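Local atomic coordinates of ferredoxin (Trichomonas vaginalis, PDB entry 1L5P), a protein that carries electrons on a [2Fe-2S] cluster, linking pyruvate:ferredoxin oxidoreductase to hydrogenase. Residues A[54-59]-A[73-78]. Sequence-based numbering, arbitrary orientation.
With FES (Fe2/s2 (inorganic) cluster), chain D.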
ATOM      1  N   GLY A  54      10.972   1.403   5.725  1.00 28.90           N
ATOM      2  CA  GLY A  54      10.841   2.734   5.164  1.00 31.38           C
ATOM      3  C   GLY A  54       9.871   3.665   5.865  1.00 33.02           C
ATOM      4  O   GLY A  54       9.080   3.255   6.712  1.00 34.04           O
ATOM      5  N   LYS A  55       9.935   4.934   5.494  1.00 34.10           N
ATOM      6  CA  LYS A  55       9.078   5.943   6.079  1.00 35.97           C
ATOM      7  C   LYS A  55       7.734   6.029   5.387  1.00 35.46           C
ATOM      8  O   LYS A  55       7.655   6.200   4.169  1.00 36.27           O
ATOM      9  CB  LYS A  55       9.752   7.312   6.008  1.00 39.89           C
ATOM     10  CG  LYS A  55      10.864   7.515   7.015  1.00 45.89           C
ATOM     11  CD  LYS A  55      11.865   8.547   6.510  1.00 50.80           C
ATOM     12  CE  LYS A  55      13.273   8.260   7.029  1.00 54.38           C
ATOM     13  NZ  LYS A  55      13.427   6.860   7.538  1.00 56.13           N
ATOM     14  N   VAL A  56       6.677   5.908   6.181  1.00 34.35           N
ATOM     15  CA  VAL A  56       5.322   6.021   5.672  1.00 33.35           C
ATOM     16  C   VAL A  56       4.493   6.691   6.751  1.00 34.01           C
ATOM     17  O   VAL A  56       4.477   6.243   7.904  1.00 33.64           O
ATOM     18  CB  VAL A  56       4.704   4.660   5.333  1.00 30.63           C
ATOM     19  CG1 VAL A  56       3.297   4.869   4.813  1.00 25.99           C
ATOM     20  CG2 VAL A  56       5.551   3.951   4.278  1.00 28.45           C
ATOM     21  N   ALA A  57       3.823   7.776   6.366  1.00 34.04           N
ATOM     22  CA  ALA A  57       2.990   8.554   7.273  1.00 30.63           C
ATOM     23  C   ALA A  57       1.993   7.668   8.014  1.00 29.88           C
ATOM     24  O   ALA A  57       1.377   6.776   7.424  1.00 29.80           O
ATOM     25  CB  ALA A  57       2.271   9.642   6.497  1.00 28.59           C
ATOM     26  N   ALA A  58       1.859   7.914   9.316  1.00 30.14           N
ATOM     27  CA  ALA A  58       0.951   7.148  10.167  1.00 27.44           C
ATOM     28  C   ALA A  58      -0.456   7.163   9.604  1.00 24.91           C
ATOM     29  O   ALA A  58      -0.874   8.117   8.954  1.00 23.69           O
ATOM     30  CB  ALA A  58       0.959   7.705  11.575  1.00 27.70           C
ATOM     31  N   ALA A  59      -1.179   6.087   9.852  1.00 25.34           N
ATOM     32  CA  ALA A  59      -2.530   5.961   9.348  1.00 29.73           C
ATOM     33  C   ALA A  59      -3.511   6.887  10.068  1.00 32.72           C
ATOM     34  O   ALA A  59      -3.410   7.094  11.277  1.00 31.77           O
ATOM     35  CB  ALA A  59      -2.983   4.512   9.477  1.00 29.09           C
ATOM     36  N   ASN A  73       1.104  -4.361  11.475  1.00 27.89           N
ATOM     37  CA  ASN A  73       1.738  -3.591  10.409  1.00 29.20           C
ATOM     38  C   ASN A  73       0.921  -3.485   9.132  1.00 27.45           C
ATOM     39  O   ASN A  73       1.443  -3.123   8.079  1.00 26.44           O
ATOM     40  CB  ASN A  73       3.113  -4.185  10.095  1.00 34.63           C
ATOM     41  CG  ASN A  73       3.096  -5.709  10.009  1.00 40.05           C
ATOM     42  OD1 ASN A  73       2.123  -6.376  10.397  1.00 40.69           O
ATOM     43  ND2 ASN A  73       4.190  -6.272   9.499  1.00 43.67           N
ATOM     44  N   ALA A  74      -0.366  -3.788   9.234  1.00 25.39           N
ATOM     45  CA  ALA A  74      -1.255  -3.718   8.087  1.00 22.27           C
ATOM     46  C   ALA A  74      -1.592  -2.276   7.760  1.00 21.32           C
ATOM     47  O   ALA A  74      -1.699  -1.445   8.648  1.00 22.92           O
ATOM     48  CB  ALA A  74      -2.536  -4.488   8.379  1.00 20.28           C
ATOM     49  N   ARG A  75      -1.755  -1.987   6.478  1.00 21.07           N
ATOM     50  CA  ARG A  75      -2.115  -0.659   6.020  1.00 20.20           C
ATOM     51  C   ARG A  75      -2.986  -0.821   4.768  1.00 23.39           C
ATOM     52  O   ARG A  75      -2.983  -1.878   4.136  1.00 23.12           O
ATOM     53  CB  ARG A  75      -0.863   0.148   5.671  1.00 20.42           C
ATOM     54  CG  ARG A  75       0.060   0.443   6.839  1.00 21.94           C
ATOM     55  CD  ARG A  75      -0.518   1.512   7.766  1.00 19.70           C
ATOM     56  NE  ARG A  75      -0.994   2.674   7.031  1.00 15.16           N
ATOM     57  CZ  ARG A  75      -0.290   3.783   6.853  1.00 18.81           C
ATOM     58  NH1 ARG A  75       0.928   3.882   7.363  1.00 18.26           N
ATOM     59  NH2 ARG A  75      -0.802   4.796   6.159  1.00 18.54           N
ATOM     60  N   LEU A  76      -3.741   0.220   4.427  1.00 23.75           N
ATOM     61  CA  LEU A  76      -4.578   0.207   3.235  1.00 23.38           C
ATOM     62  C   LEU A  76      -3.720   0.833   2.146  1.00 23.32           C
ATOM     63  O   LEU A  76      -3.329   1.989   2.254  1.00 24.22           O
ATOM     64  CB  LEU A  76      -5.825   1.072   3.431  1.00 23.30           C
ATOM     65  CG  LEU A  76      -6.956   0.590   4.343  1.00 22.28           C
ATOM     66  CD1 LEU A  76      -8.129   1.543   4.182  1.00 20.12           C
ATOM     67  CD2 LEU A  76      -7.366  -0.836   4.000  1.00 19.62           C
ATOM     68  N   ALA A  77      -3.425   0.076   1.100  1.00 24.77           N
ATOM     69  CA  ALA A  77      -2.600   0.584   0.019  1.00 22.13           C
ATOM     70  C   ALA A  77      -3.133   1.885  -0.564  1.00 22.59           C
ATOM     71  O   ALA A  77      -2.354   2.772  -0.896  1.00 24.21           O
ATOM     72  CB  ALA A  77      -2.474  -0.468  -1.069  1.00 23.79           C
ATOM     73  N   CYS A  78      -4.450   2.021  -0.690  1.00 24.03           N
ATOM     74  CA  CYS A  78      -4.996   3.249  -1.264  1.00 26.67           C
ATOM     75  C   CYS A  78      -4.989   4.446  -0.300  1.00 28.86           C
ATOM     76  O   CYS A  78      -5.240   5.588  -0.708  1.00 29.29           O
ATOM     77  CB  CYS A  78      -6.409   3.017  -1.805  1.00 28.40           C
ATOM     78  SG  CYS A  78      -7.629   2.577  -0.565  1.00 34.56           S
TER
HETATM   79 FE1  FES D  94     -11.138  -0.038  -1.049  1.00 29.89          FE
HETATM   80 FE2  FES D  94      -8.523   0.552  -0.567  1.00 32.50          FE
HETATM   81  S1  FES D  94     -10.193   0.502   0.919  1.00 33.00           S
HETATM   82  S2  FES D  94      -9.455   0.007  -2.553  1.00 30.45           S
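This is a surface contact in which one arginine grips a loop: R75, from the edge strand 74-76, reaches the irregular segment 54-59 that leads from strand 48-53 to helix 61-67. Its guanidinium clasps the carbonyl of A57, which serves through its backbone alone. R75 NH1 donates to A57 O at 2.9 Å, the oxygen at the guanidinium edge, about 20° out of its plane, while R75 NH2 adds a weak, more bent bond to A57 O at 3.2 Å. Bends at chi2 (-74°) and chi3 (-48°) shorten the chain's reach and turn the guanidinium toward this carbonyl. A59, small enough to sit close, lays its methyl over one face, offset toward its rim, A59 CB standing 3.6 Å from R75 NE. The branched V56 comes in obliquely, with V56 CG1 3.6 Å from R75 NH1.

In this 2Fe-2S ferredoxin fold, strand 74-76 borders the mixed sheet, paired antiparallel with 48-53, and is followed by a 3-10 turn carrying C78, whose thiolate SG binds the iron FE2 at 2.2 Å, as C47 also does. Arginine's several N-H groups let R75 serve two partners: NE forms a salt bridge with E63 OE1 of helix 61-67, which also accepts the L76 N-H.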